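Local coordinates for cytochrome c-550-like protein (Thermosynechococcus elongatus, PDB 4LJI) that probably transfers electrons as a low-potential c-type cytochrome and can partially take over the function of cytochrome c-550, at residues S63-L66 against K67-K70; P21-D24 against R25-K29; K40-F43 against E44-K48; C50-G53 against G54-L57. All coordinates share one frame; numbering follows the deposited sequence.

Interaction 1 of 4, residues S63-L66 against K67-K70. With HEC (heme c), chain C.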
loop_
_atom_site.group_PDB
_atom_site.type_symbol
_atom_site.label_atom_id
_atom_site.label_comp_id
_atom_site.label_asym_id
_atom_site.label_seq_id
_atom_site.Cartn_x
_atom_site.Cartn_y
_atom_site.Cartn_z
ATOM N N SER A 63 13.938 2.317 -8.160
ATOM C CA SER A 63 12.614 2.928 -8.217
ATOM C C SER A 63 11.821 2.451 -9.438
ATOM O O SER A 63 12.302 1.591 -10.195
ATOM C CB SER A 63 12.734 4.456 -8.270
ATOM O OG SER A 63 13.111 4.883 -9.558
ATOM N N LEU A 64 10.625 3.016 -9.637
ATOM C CA LEU A 64 9.826 2.709 -10.819
ATOM C C LEU A 64 10.035 3.736 -11.921
ATOM O O LEU A 64 9.233 3.839 -12.859
ATOM C CB LEU A 64 8.340 2.479 -10.490
ATOM C CG LEU A 64 8.058 1.496 -9.360
ATOM C CD1 LEU A 64 6.535 1.309 -9.174
ATOM C CD2 LEU A 64 8.794 0.158 -9.542
ATOM N N SER A 65 11.127 4.508 -11.824
ATOM C CA SER A 65 11.421 5.463 -12.887
ATOM C C SER A 65 11.769 4.713 -14.160
ATOM O O SER A 65 12.254 3.565 -14.069
ATOM C CB SER A 65 12.574 6.406 -12.533
ATOM O OG SER A 65 13.823 5.727 -12.424
ATOM N N LEU A 66 11.557 5.325 -15.331
ATOM C CA LEU A 66 11.882 4.645 -16.595
ATOM C C LEU A 66 13.369 4.319 -16.665
ATOM O O LEU A 66 13.759 3.265 -17.150
ATOM C CB LEU A 66 11.459 5.461 -17.817
ATOM C CG LEU A 66 11.538 4.666 -19.118
ATOM C CD1 LEU A 66 10.648 3.416 -19.035
ATOM C CD2 LEU A 66 11.197 5.540 -20.337
ATOM N N LYS A 67 14.200 5.232 -16.157
ATOM C CA LYS A 67 15.637 4.985 -16.074
ATOM C C LYS A 67 15.964 3.702 -15.299
ATOM O O LYS A 67 16.749 2.859 -15.761
ATOM C CB LYS A 67 16.345 6.185 -15.395
ATOM C CG LYS A 67 17.727 5.831 -14.881
ATOM C CD LYS A 67 18.466 7.010 -14.225
ATOM C CE LYS A 67 19.843 6.534 -13.779
ATOM N NZ LYS A 67 20.649 7.577 -13.074
ATOM N N ASP A 68 15.361 3.538 -14.125
ATOM C CA ASP A 68 15.670 2.406 -13.263
ATOM C C ASP A 68 15.104 1.110 -13.873
ATOM O O ASP A 68 15.772 0.083 -13.904
ATOM C CB ASP A 68 15.142 2.653 -11.851
ATOM C CG ASP A 68 15.997 3.668 -11.076
ATOM O OD1 ASP A 68 17.054 4.113 -11.598
ATOM O OD2 ASP A 68 15.644 3.994 -9.917
ATOM N N LEU A 69 13.899 1.201 -14.406
ATOM C CA LEU A 69 13.315 0.062 -15.093
ATOM C C LEU A 69 14.170 -0.399 -16.256
ATOM O O LEU A 69 14.426 -1.603 -16.409
ATOM C CB LEU A 69 11.900 0.386 -15.584
ATOM C CG LEU A 69 10.874 0.562 -14.448
ATOM C CD1 LEU A 69 9.575 1.136 -15.024
ATOM C CD2 LEU A 69 10.636 -0.766 -13.701
ATOM N N LYS A 70 14.634 0.541 -17.079
ATOM C CA LYS A 70 15.414 0.154 -18.255
ATOM C C LYS A 70 16.801 -0.385 -17.899
ATOM O O LYS A 70 17.428 -1.065 -18.726
ATOM C CB LYS A 70 15.539 1.304 -19.249
ATOM C CG LYS A 70 14.241 1.715 -19.887
ATOM C CD LYS A 70 14.472 2.699 -21.034
ATOM C CE LYS A 70 14.465 2.010 -22.409
ATOM N NZ LYS A 70 13.074 1.786 -22.924
HETATM FE FE HEC C . 7.944 -3.559 -5.724
HETATM C CHA HEC C . 11.142 -3.401 -7.015
HETATM C CHB HEC C . 6.625 -3.427 -8.908
HETATM C CHC HEC C . 4.699 -4.029 -4.448
HETATM C CHD HEC C . 9.127 -3.191 -2.597
HETATM N NA HEC C . 8.692 -3.388 -7.573
HETATM C C1A HEC C . 10.054 -3.389 -7.872
HETATM C C2A HEC C . 10.196 -3.294 -9.312
HETATM C C3A HEC C . 8.934 -3.293 -9.821
HETATM C C4A HEC C . 8.002 -3.393 -8.781
HETATM C CMA HEC C . 8.573 -3.241 -11.283
HETATM C CAA HEC C . 11.493 -3.200 -10.116
HETATM C CBA HEC C . 11.982 -1.731 -10.202
HETATM C CGA HEC C . 13.250 -1.546 -10.999
HETATM O O1A HEC C . 13.794 -2.501 -11.621
HETATM O O2A HEC C . 13.778 -0.387 -11.054
HETATM N NB HEC C . 6.014 -3.685 -6.508
HETATM C C1B HEC C . 5.742 -3.652 -7.827
HETATM C C2B HEC C . 4.350 -3.780 -8.005
HETATM C C3B HEC C . 3.767 -3.991 -6.779
HETATM C C4B HEC C . 4.880 -3.895 -5.819
HETATM C CMB HEC C . 3.640 -3.791 -9.341
HETATM C CAB HEC C . 2.332 -4.182 -6.459
HETATM C CBB HEC C . 1.848 -5.385 -6.949
HETATM N NC HEC C . 7.064 -3.594 -3.860
HETATM C C1C HEC C . 5.745 -3.825 -3.571
HETATM C C2C HEC C . 5.586 -3.640 -2.192
HETATM C C3C HEC C . 6.825 -3.409 -1.650
HETATM C C4C HEC C . 7.777 -3.389 -2.707
HETATM C CMC HEC C . 4.264 -3.738 -1.443
HETATM C CAC HEC C . 7.080 -3.120 -0.204
HETATM C CBC HEC C . 6.798 -4.038 0.749
HETATM N ND HEC C . 9.758 -3.332 -4.982
HETATM C C1D HEC C . 10.025 -3.262 -3.669
HETATM C C2D HEC C . 11.471 -3.223 -3.460
HETATM C C3D HEC C . 12.044 -3.264 -4.680
HETATM C C4D HEC C . 10.947 -3.318 -5.635
HETATM C CMD HEC C . 12.178 -3.127 -2.122
HETATM C CAD HEC C . 13.520 -3.280 -4.972
HETATM C CBD HEC C . 13.896 -4.750 -5.254
HETATM C CGD HEC C . 15.303 -5.292 -5.423
HETATM O O1D HEC C . 16.202 -4.684 -6.063
HETATM O O2D HEC C . 15.555 -6.417 -4.922
#
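S65 and D68 face each other in the N-cap of helix 66-70, where the chain leaves a loop lining the heme pocket and enters its first helical turn. The capping bond runs from D68 N to S65 OG over 3.2 Å. Two serine hydroxyls work in sequence here: S63 OG accepts from S65 N at 3.0 Å, an ST turn that folds the chain just ahead of the cap. Among the other hydrogen bonds, the carboxylate of D68 swings back past the cap to S63. Its CG stands beside its own backbone N, opposite the carbonyl carbon (chi1 -75°), and this directs OD2 to a double grip. S63 OG donates to D68 OD2 at 2.7 Å from above the carboxylate plane, while S63 N reaches the same D68 OD2 at 3.0 Å on its anti side. The paired donors, together with the nearby helix start, would be expected to stabilise a negative charge on D68. Helical bonding then sets in, L69 N meeting S65 O and K70 N meeting L66 O. The charged contact is that of K70, which sends its amine on to D77 in a salt bridge. The apolar contacts turn toward the cofactor and helix 111-127: L66 and L69 both rest on A125 of that helix, and L64 CD2 touches heme atom C3A at 3.5 Å.

Interaction 2 of 4, residues P21-D24 against R25-K29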
loop_
_atom_site.group_PDB
_atom_site.type_symbol
_atom_site.label_atom_id
_atom_site.label_comp_id
_atom_site.label_asym_id
_atom_site.label_seq_id
_atom_site.Cartn_x
_atom_site.Cartn_y
_atom_site.Cartn_z
ATOM N N PRO A 21 5.109 -0.998 -25.331
ATOM C CA PRO A 21 5.996 -2.098 -25.714
ATOM C C PRO A 21 5.609 -3.372 -25.010
ATOM O O PRO A 21 5.671 -3.461 -23.774
ATOM C CB PRO A 21 7.356 -1.634 -25.204
ATOM C CG PRO A 21 7.284 -0.182 -25.243
ATOM C CD PRO A 21 5.865 0.192 -24.907
ATOM N N VAL A 22 5.247 -4.370 -25.782
ATOM C CA VAL A 22 4.812 -5.603 -25.179
ATOM C C VAL A 22 6.000 -6.554 -24.992
ATOM O O VAL A 22 6.025 -7.338 -24.051
ATOM C CB VAL A 22 3.626 -6.208 -25.982
ATOM C CG1 VAL A 22 4.124 -6.946 -27.213
ATOM C CG2 VAL A 22 2.747 -7.073 -25.101
ATOM N N ASN A 23 7.014 -6.436 -25.848
ATOM C CA ASN A 23 8.249 -7.209 -25.707
ATOM C C ASN A 23 9.451 -6.493 -26.296
ATOM O O ASN A 23 9.322 -5.400 -26.846
ATOM C CB ASN A 23 8.124 -8.591 -26.326
ATOM C CG ASN A 23 7.782 -8.541 -27.808
ATOM O OD1 ASN A 23 8.189 -7.626 -28.526
ATOM N ND2 ASN A 23 7.002 -9.511 -28.264
ATOM N N ASP A 24 10.618 -7.127 -26.226
ATOM C CA ASP A 24 11.843 -6.452 -26.656
ATOM C C ASP A 24 12.051 -6.348 -28.178
ATOM O O ASP A 24 12.972 -5.668 -28.621
ATOM C CB ASP A 24 13.083 -7.039 -25.965
ATOM C CG ASP A 24 13.086 -8.558 -25.937
ATOM O OD1 ASP A 24 12.432 -9.192 -26.793
ATOM O OD2 ASP A 24 13.761 -9.119 -25.046
ATOM N N ARG A 25 11.199 -6.993 -28.971
ATOM C CA ARG A 25 11.369 -6.967 -30.427
ATOM C C ARG A 25 10.454 -5.972 -31.149
ATOM O O ARG A 25 9.961 -6.250 -32.250
ATOM C CB ARG A 25 11.239 -8.373 -31.034
ATOM C CG ARG A 25 9.884 -9.028 -30.848
ATOM C CD ARG A 25 9.867 -10.464 -31.377
ATOM N NE ARG A 25 8.747 -11.218 -30.817
ATOM C CZ ARG A 25 8.754 -11.772 -29.607
ATOM N NH1 ARG A 25 9.829 -11.667 -28.833
ATOM N NH2 ARG A 25 7.691 -12.432 -29.165
ATOM N N GLY A 26 10.240 -4.814 -30.527
ATOM C CA GLY A 26 9.561 -3.703 -31.174
ATOM C C GLY A 26 8.044 -3.767 -31.243
ATOM O O GLY A 26 7.406 -2.863 -31.788
ATOM N N GLU A 27 7.454 -4.824 -30.695
ATOM C CA GLU A 27 6.006 -4.997 -30.779
ATOM C C GLU A 27 5.270 -4.257 -29.665
ATOM O O GLU A 27 5.706 -4.260 -28.518
ATOM C CB GLU A 27 5.653 -6.481 -30.752
ATOM C CG GLU A 27 6.205 -7.249 -31.938
ATOM C CD GLU A 27 5.963 -8.738 -31.824
ATOM O OE1 GLU A 27 5.738 -9.211 -30.684
ATOM O OE2 GLU A 27 5.994 -9.430 -32.869
ATOM N N THR A 28 4.153 -3.629 -30.019
ATOM C CA THR A 28 3.333 -2.925 -29.051
ATOM C C THR A 28 1.952 -3.553 -28.900
ATOM O O THR A 28 1.466 -4.232 -29.772
ATOM C CB THR A 28 3.141 -1.445 -29.440
ATOM O OG1 THR A 28 2.447 -1.374 -30.692
ATOM C CG2 THR A 28 4.489 -0.741 -29.575
ATOM N N LYS A 29 1.330 -3.300 -27.762
ATOM C CA LYS A 29 -0.031 -3.723 -27.500
ATOM C C LYS A 29 -0.874 -2.497 -27.219
ATOM O O LYS A 29 -0.404 -1.532 -26.578
ATOM C CB LYS A 29 -0.057 -4.660 -26.286
ATOM C CG LYS A 29 -1.438 -5.049 -25.763
ATOM C CD LYS A 29 -1.350 -6.371 -25.039
ATOM C CE LYS A 29 -2.596 -6.684 -24.214
ATOM N NZ LYS A 29 -3.831 -6.163 -24.833
#
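V22 and E27 pair through their backbones in the beta-hairpin that links strands 17-21 and 28-32, V22 N donating to E27 O at 2.8 Å. Just outside this bond P21 and T28 form an antiparallel non-hydrogen-bonded pair whose side chains diverge. The tip is organised by the amide of N23, which works in three directions. Its CG sits between the backbone N and the carbonyl carbon (chi1 59°), which brings the amide back across the turn. N23 OD1 accepts from R25 N at 3.1 Å, the donor lying above the carbonyl plane; with two residues' separation this is an Asx turn. On the other branch N23 ND2 donates to E27 OE1 at 2.7 Å, in line with its own amide plane but reaching the carboxylate from above. The guanidinium of R25 lies across this same nitrogen, N23 ND2 standing 3.1 Å over the centre of one face with the two planes 33° apart. R25 NE and E27 OE1 are joined by a long salt bridge, charge to charge, since no N-H points at the oxygen. With the amide of N23 gone, as in an alanine, E27 OE1 is likely to lose its donor and R25 N its acceptor, freeing the guanidinium to turn. Near the base the hairpin meets the protein body through backbone bonds between P21 and I79 and between V22 and A80, and V22 CG2 packs 3.9 Å from K29 CB.

Interaction 3 of 4, residues K40-F43 against E44-K48; sequences KRLF and EENCK. With HEC (heme c), chain C.
The last turns of helix 33-46 run straight into the CXXCH heme-attachment motif, and F43 and C47 meet where the two join. C47 is the first residue to leave helical geometry and also the N-cap of helix 48-51; its SG is bonded covalently to heme CAB at 1.7 Å. One turn back, the aromatic ring of F43 receives C47 CB in an off-centre CH-pi contact, 4.1 Å from the ring centroid and 29° off its normal. The sulfur passes more obliquely, C47 SG lying 5.0 Å from the centroid of the F43 ring. With CG of F43 opposite its backbone N (chi1 178°), the ring is carried forward to this cysteine. The end of the helix is tied by a side chain and by the backbone: N46 ND2 donates to L42 O at 3.0 Å, in the carbonyl plane and on a lone pair, while the amide C47 N reaches F43 O at 2.9 Å. The extended E44 crosses K40, whose bent end brings K40 NZ to 3.5 Å from E44 OE1, an i to i+4 salt bridge. N46 OD1 in turn accepts from W108 NE1, which fixes the amide at both ends. Helix 111-127 packs against the same residues: L42 touches Q113 and T116, while F43 meets L117 and its ring inclines at about 45° to that of F120.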
loop_
_atom_site.group_PDB
_atom_site.type_symbol
_atom_site.label_atom_id
_atom_site.label_comp_id
_atom_site.label_asym_id
_atom_site.label_seq_id
_atom_site.Cartn_x
_atom_site.Cartn_y
_atom_site.Cartn_z
ATOM N N LYS A 40 -4.272 1.361 -12.644
ATOM C CA LYS A 40 -4.037 2.354 -11.566
ATOM C C LYS A 40 -4.688 1.884 -10.275
ATOM O O LYS A 40 -4.057 1.863 -9.221
ATOM C CB LYS A 40 -4.606 3.720 -11.945
ATOM C CG LYS A 40 -4.616 4.738 -10.800
ATOM C CD LYS A 40 -5.354 6.001 -11.226
ATOM C CE LYS A 40 -5.411 7.033 -10.119
ATOM N NZ LYS A 40 -4.030 7.473 -9.858
ATOM N N ARG A 41 -5.939 1.454 -10.380
ATOM C CA ARG A 41 -6.637 0.943 -9.209
ATOM C C ARG A 41 -5.906 -0.252 -8.587
ATOM O O ARG A 41 -5.783 -0.352 -7.370
ATOM C CB ARG A 41 -8.074 0.594 -9.592
ATOM C CG ARG A 41 -8.940 0.088 -8.460
ATOM C CD ARG A 41 -10.371 0.360 -8.828
ATOM N NE ARG A 41 -10.514 1.699 -9.401
ATOM C CZ ARG A 41 -10.965 2.755 -8.731
ATOM N NH1 ARG A 41 -11.336 2.627 -7.465
ATOM N NH2 ARG A 41 -11.063 3.934 -9.335
ATOM N N LEU A 42 -5.424 -1.178 -9.415
ATOM C CA LEU A 42 -4.640 -2.285 -8.894
ATOM C C LEU A 42 -3.361 -1.831 -8.219
ATOM O O LEU A 42 -2.940 -2.402 -7.230
ATOM C CB LEU A 42 -4.287 -3.286 -10.020
ATOM C CG LEU A 42 -5.468 -4.106 -10.451
ATOM C CD1 LEU A 42 -5.078 -4.919 -11.706
ATOM C CD2 LEU A 42 -5.897 -5.049 -9.305
ATOM N N PHE A 43 -2.728 -0.797 -8.760
ATOM C CA PHE A 43 -1.510 -0.305 -8.161
ATOM C C PHE A 43 -1.833 0.313 -6.789
ATOM O O PHE A 43 -1.132 0.086 -5.816
ATOM C CB PHE A 43 -0.875 0.711 -9.099
ATOM C CG PHE A 43 0.393 1.337 -8.579
ATOM C CD1 PHE A 43 1.619 0.749 -8.793
ATOM C CD2 PHE A 43 0.336 2.539 -7.881
ATOM C CE1 PHE A 43 2.776 1.347 -8.336
ATOM C CE2 PHE A 43 1.507 3.140 -7.449
ATOM C CZ PHE A 43 2.708 2.502 -7.649
ATOM N N GLU A 44 -2.877 1.133 -6.756
ATOM C CA GLU A 44 -3.269 1.808 -5.516
ATOM C C GLU A 44 -3.621 0.808 -4.436
ATOM O O GLU A 44 -3.417 1.090 -3.256
ATOM C CB GLU A 44 -4.479 2.699 -5.762
ATOM C CG GLU A 44 -4.185 3.856 -6.670
ATOM C CD GLU A 44 -5.411 4.691 -6.932
ATOM O OE1 GLU A 44 -5.272 5.927 -6.957
ATOM O OE2 GLU A 44 -6.510 4.102 -7.091
ATOM N N GLU A 45 -4.141 -0.358 -4.826
ATOM C CA GLU A 45 -4.596 -1.334 -3.837
ATOM C C GLU A 45 -3.500 -2.262 -3.338
ATOM O O GLU A 45 -3.544 -2.737 -2.195
ATOM C CB GLU A 45 -5.804 -2.139 -4.354
ATOM C CG GLU A 45 -7.039 -1.293 -4.776
ATOM C CD GLU A 45 -7.606 -0.352 -3.693
ATOM O OE1 GLU A 45 -7.252 -0.473 -2.492
ATOM O OE2 GLU A 45 -8.431 0.521 -4.059
ATOM N N ASN A 46 -2.488 -2.487 -4.167
ATOM C CA ASN A 46 -1.534 -3.557 -3.913
ATOM C C ASN A 46 -0.094 -3.137 -3.749
ATOM O O ASN A 46 0.724 -3.944 -3.281
ATOM C CB ASN A 46 -1.607 -4.611 -5.029
ATOM C CG ASN A 46 -2.934 -5.322 -5.052
ATOM O OD1 ASN A 46 -3.247 -6.087 -4.128
ATOM N ND2 ASN A 46 -3.746 -5.059 -6.077
ATOM N N CYS A 47 0.233 -1.932 -4.205
ATOM C CA CYS A 47 1.635 -1.561 -4.390
ATOM C C CYS A 47 2.012 -0.228 -3.761
ATOM O O CYS A 47 3.202 0.097 -3.640
ATOM C CB CYS A 47 1.999 -1.500 -5.899
ATOM S SG CYS A 47 1.356 -2.883 -6.828
ATOM N N LYS A 48 1.007 0.564 -3.411
ATOM C CA LYS A 48 1.236 1.967 -3.051
ATOM C C LYS A 48 1.983 2.204 -1.732
ATOM O O LYS A 48 2.567 3.257 -1.553
ATOM C CB LYS A 48 -0.082 2.765 -3.081
ATOM C CG LYS A 48 0.089 4.259 -3.126
ATOM C CD LYS A 48 -1.259 4.892 -3.389
ATOM C CE LYS A 48 -1.222 6.382 -3.133
ATOM N NZ LYS A 48 -2.498 6.973 -3.597
HETATM FE FE HEC C . 7.944 -3.559 -5.724
HETATM C CHA HEC C . 11.142 -3.401 -7.015
HETATM C CHB HEC C . 6.625 -3.427 -8.908
HETATM C CHC HEC C . 4.699 -4.029 -4.448
HETATM C CHD HEC C . 9.127 -3.191 -2.597
HETATM N NA HEC C . 8.692 -3.388 -7.573
HETATM C C1A HEC C . 10.054 -3.389 -7.872
HETATM C C2A HEC C . 10.196 -3.294 -9.312
HETATM C C3A HEC C . 8.934 -3.293 -9.821
HETATM C C4A HEC C . 8.002 -3.393 -8.781
HETATM C CMA HEC C . 8.573 -3.241 -11.283
HETATM C CAA HEC C . 11.493 -3.200 -10.116
HETATM C CBA HEC C . 11.982 -1.731 -10.202
HETATM C CGA HEC C . 13.250 -1.546 -10.999
HETATM O O1A HEC C . 13.794 -2.501 -11.621
HETATM O O2A HEC C . 13.778 -0.387 -11.054
HETATM N NB HEC C . 6.014 -3.685 -6.508
HETATM C C1B HEC C . 5.742 -3.652 -7.827
HETATM C C2B HEC C . 4.350 -3.780 -8.005
HETATM C C3B HEC C . 3.767 -3.991 -6.779
HETATM C C4B HEC C . 4.880 -3.895 -5.819
HETATM C CMB HEC C . 3.640 -3.791 -9.341
HETATM C CAB HEC C . 2.332 -4.182 -6.459
HETATM C CBB HEC C . 1.848 -5.385 -6.949
HETATM N NC HEC C . 7.064 -3.594 -3.860
HETATM C C1C HEC C . 5.745 -3.825 -3.571
HETATM C C2C HEC C . 5.586 -3.640 -2.192
HETATM C C3C HEC C . 6.825 -3.409 -1.650
HETATM C C4C HEC C . 7.777 -3.389 -2.707
HETATM C CMC HEC C . 4.264 -3.738 -1.443
HETATM C CAC HEC C . 7.080 -3.120 -0.204
HETATM C CBC HEC C . 6.798 -4.038 0.749
HETATM N ND HEC C . 9.758 -3.332 -4.982
HETATM C C1D HEC C . 10.025 -3.262 -3.669
HETATM C C2D HEC C . 11.471 -3.223 -3.460
HETATM C C3D HEC C . 12.044 -3.264 -4.680
HETATM C C4D HEC C . 10.947 -3.318 -5.635
HETATM C CMD HEC C . 12.178 -3.127 -2.122
HETATM C CAD HEC C . 13.520 -3.280 -4.972
HETATM C CBD HEC C . 13.896 -4.750 -5.254
HETATM C CGD HEC C . 15.303 -5.292 -5.423
HETATM O O1D HEC C . 16.202 -4.684 -6.063
HETATM O O2D HEC C . 15.555 -6.417 -4.922
#

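Interaction 4 of 4, residues C50-G53 against G54-L57; sequences CHVG and GSTL. With HEC (heme c), chain C.
H51 and S55 join at the heart of this buried contact, on the proximal side of a c-type heme, where the chain folds back after the CXXCH motif. H51 NE2 binds the heme iron at 2.1 Å, with C101 SG as the other axial ligand, and C50 SG is covalently linked to heme CAC at 1.9 Å. Around this centre the packing is tight. H51 ND1 donates to S55 O at 2.9 Å, almost in the ring plane and on a carbonyl lone pair, while T56 OG1 lies at the same edge, 3.1 Å from H51 CE1, and is hydrogen-bonded to V62 O. T56 CG2 presses on the porphyrin, 3.5 Å from heme C2D. Farther from the heme the contact slackens: V52 CG1 and L57 CD1 only approach to 4.3 Å; W108 and R102 of the second subunit pack on V52 and L57, and L57 remains exposed. V52 O accepts from both S55 N and S55 OG, the hydroxyl at 2.9 Å and turned to it by its place between the backbone N and carbonyl carbon of S55 (chi1 74°). Were S55 a glycine, V52 O would probably keep the amide alone and the turn be less firmly held. The bond from H51 to S55 O would be expected to hold the imidazole's rotation about the iron bond and is likely to make it a stronger electron donor to the iron.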
loop_
_atom_site.group_PDB
_atom_site.type_symbol
_atom_site.label_atom_id
_atom_site.label_comp_id
_atom_site.label_asym_id
_atom_site.label_seq_id
_atom_site.Cartn_x
_atom_site.Cartn_y
_atom_site.Cartn_z
ATOM N N CYS A 50 4.692 0.933 -0.823
ATOM C CA CYS A 50 6.119 0.978 -1.097
ATOM C C CYS A 50 6.495 1.819 -2.289
ATOM O O CYS A 50 7.648 2.231 -2.433
ATOM C CB CYS A 50 6.665 -0.460 -1.267
ATOM S SG CYS A 50 6.497 -1.428 0.309
ATOM N N HIS A 51 5.530 2.039 -3.175
ATOM C CA HIS A 51 5.889 2.597 -4.496
ATOM C C HIS A 51 5.108 3.843 -4.793
ATOM O O HIS A 51 4.993 4.248 -5.949
ATOM C CB HIS A 51 5.656 1.582 -5.630
ATOM C CG HIS A 51 6.620 0.448 -5.630
ATOM N ND1 HIS A 51 7.974 0.627 -5.818
ATOM C CD2 HIS A 51 6.423 -0.881 -5.540
ATOM C CE1 HIS A 51 8.569 -0.559 -5.849
ATOM N NE2 HIS A 51 7.648 -1.476 -5.645
ATOM N N VAL A 52 4.559 4.458 -3.753
ATOM C CA VAL A 52 3.899 5.766 -3.917
ATOM C C VAL A 52 4.689 6.742 -4.805
ATOM O O VAL A 52 5.895 6.927 -4.642
ATOM C CB VAL A 52 3.548 6.427 -2.548
ATOM C CG1 VAL A 52 4.802 6.896 -1.789
ATOM C CG2 VAL A 52 2.600 7.628 -2.762
ATOM N N GLY A 53 3.981 7.297 -5.789
ATOM C CA GLY A 53 4.561 8.189 -6.789
ATOM C C GLY A 53 5.710 7.662 -7.616
ATOM O O GLY A 53 6.495 8.454 -8.166
ATOM N N GLY A 54 5.821 6.339 -7.726
ATOM C CA GLY A 54 6.903 5.749 -8.492
ATOM C C GLY A 54 8.215 5.582 -7.756
ATOM O O GLY A 54 9.190 5.087 -8.319
ATOM N N SER A 55 8.239 5.984 -6.492
ATOM C CA SER A 55 9.396 5.720 -5.656
ATOM C C SER A 55 9.493 4.231 -5.319
ATOM O O SER A 55 8.623 3.427 -5.685
ATOM C CB SER A 55 9.308 6.533 -4.357
ATOM O OG SER A 55 8.333 5.959 -3.504
ATOM N N THR A 56 10.564 3.873 -4.613
ATOM C CA THR A 56 10.635 2.596 -3.920
ATOM C C THR A 56 11.119 2.876 -2.505
ATOM O O THR A 56 12.302 3.042 -2.295
ATOM C CB THR A 56 11.570 1.612 -4.651
ATOM O OG1 THR A 56 11.016 1.316 -5.943
ATOM C CG2 THR A 56 11.682 0.282 -3.893
ATOM N N LEU A 57 10.200 2.911 -1.559
ATOM C CA LEU A 57 10.544 3.387 -0.212
ATOM C C LEU A 57 11.627 2.533 0.480
ATOM O O LEU A 57 12.565 3.089 1.076
ATOM C CB LEU A 57 9.278 3.540 0.633
ATOM C CG LEU A 57 8.312 4.623 0.111
ATOM C CD1 LEU A 57 7.225 4.920 1.141
ATOM C CD2 LEU A 57 9.032 5.898 -0.243
HETATM FE FE HEC C . 7.944 -3.559 -5.724
HETATM C CHA HEC C . 11.142 -3.401 -7.015
HETATM C CHB HEC C . 6.625 -3.427 -8.908
HETATM C CHC HEC C . 4.699 -4.029 -4.448
HETATM C CHD HEC C . 9.127 -3.191 -2.597
HETATM N NA HEC C . 8.692 -3.388 -7.573
HETATM C C1A HEC C . 10.054 -3.389 -7.872
HETATM C C2A HEC C . 10.196 -3.294 -9.312
HETATM C C3A HEC C . 8.934 -3.293 -9.821
HETATM C C4A HEC C . 8.002 -3.393 -8.781
HETATM C CMA HEC C . 8.573 -3.241 -11.283
HETATM C CAA HEC C . 11.493 -3.200 -10.116
HETATM C CBA HEC C . 11.982 -1.731 -10.202
HETATM C CGA HEC C . 13.250 -1.546 -10.999
HETATM O O1A HEC C . 13.794 -2.501 -11.621
HETATM O O2A HEC C . 13.778 -0.387 -11.054
HETATM N NB HEC C . 6.014 -3.685 -6.508
HETATM C C1B HEC C . 5.742 -3.652 -7.827
HETATM C C2B HEC C . 4.350 -3.780 -8.005
HETATM C C3B HEC C . 3.767 -3.991 -6.779
HETATM C C4B HEC C . 4.880 -3.895 -5.819
HETATM C CMB HEC C . 3.640 -3.791 -9.341
HETATM C CAB HEC C . 2.332 -4.182 -6.459
HETATM C CBB HEC C . 1.848 -5.385 -6.949
HETATM N NC HEC C . 7.064 -3.594 -3.860
HETATM C C1C HEC C . 5.745 -3.825 -3.571
HETATM C C2C HEC C . 5.586 -3.640 -2.192
HETATM C C3C HEC C . 6.825 -3.409 -1.650
HETATM C C4C HEC C . 7.777 -3.389 -2.707
HETATM C CMC HEC C . 4.264 -3.738 -1.443
HETATM C CAC HEC C . 7.080 -3.120 -0.204
HETATM C CBC HEC C . 6.798 -4.038 0.749
HETATM N ND HEC C . 9.758 -3.332 -4.982
HETATM C C1D HEC C . 10.025 -3.262 -3.669
HETATM C C2D HEC C . 11.471 -3.223 -3.460
HETATM C C3D HEC C . 12.044 -3.264 -4.680
HETATM C C4D HEC C . 10.947 -3.318 -5.635
HETATM C CMD HEC C . 12.178 -3.127 -2.122
HETATM C CAD HEC C . 13.520 -3.280 -4.972
HETATM C CBD HEC C . 13.896 -4.750 -5.254
HETATM C CGD HEC C . 15.303 -5.292 -5.423
HETATM O O1D HEC C . 16.202 -4.684 -6.063
HETATM O O2D HEC C . 15.555 -6.417 -4.922
#

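Overall arrangement
Along the chain the order is interaction 2, interaction 3, interaction 4, interaction 1, all in series within the cytochrome c-550 domain. Three of them converge on the heme: interaction 3 ends helix 33-46 at the first thioether, interaction 4 follows on helix 48-51, and interaction 1 opens helix 66-70. The centre of interaction 4 lies about 11 Å from those of interactions 3 and 1. They touch directly, with F43 CZ 3.3 Å from H51 O and L64 CD1 3.6 Å from H51 CG, so attachment, iron ligation and pocket wall adjoin one another on the H51 side of the heme. Interaction 2, the hairpin of the two-stranded sheet, stands apart at the surface, its centre about 25 Å from that of interaction 4, on the opposite side of the chain's centre.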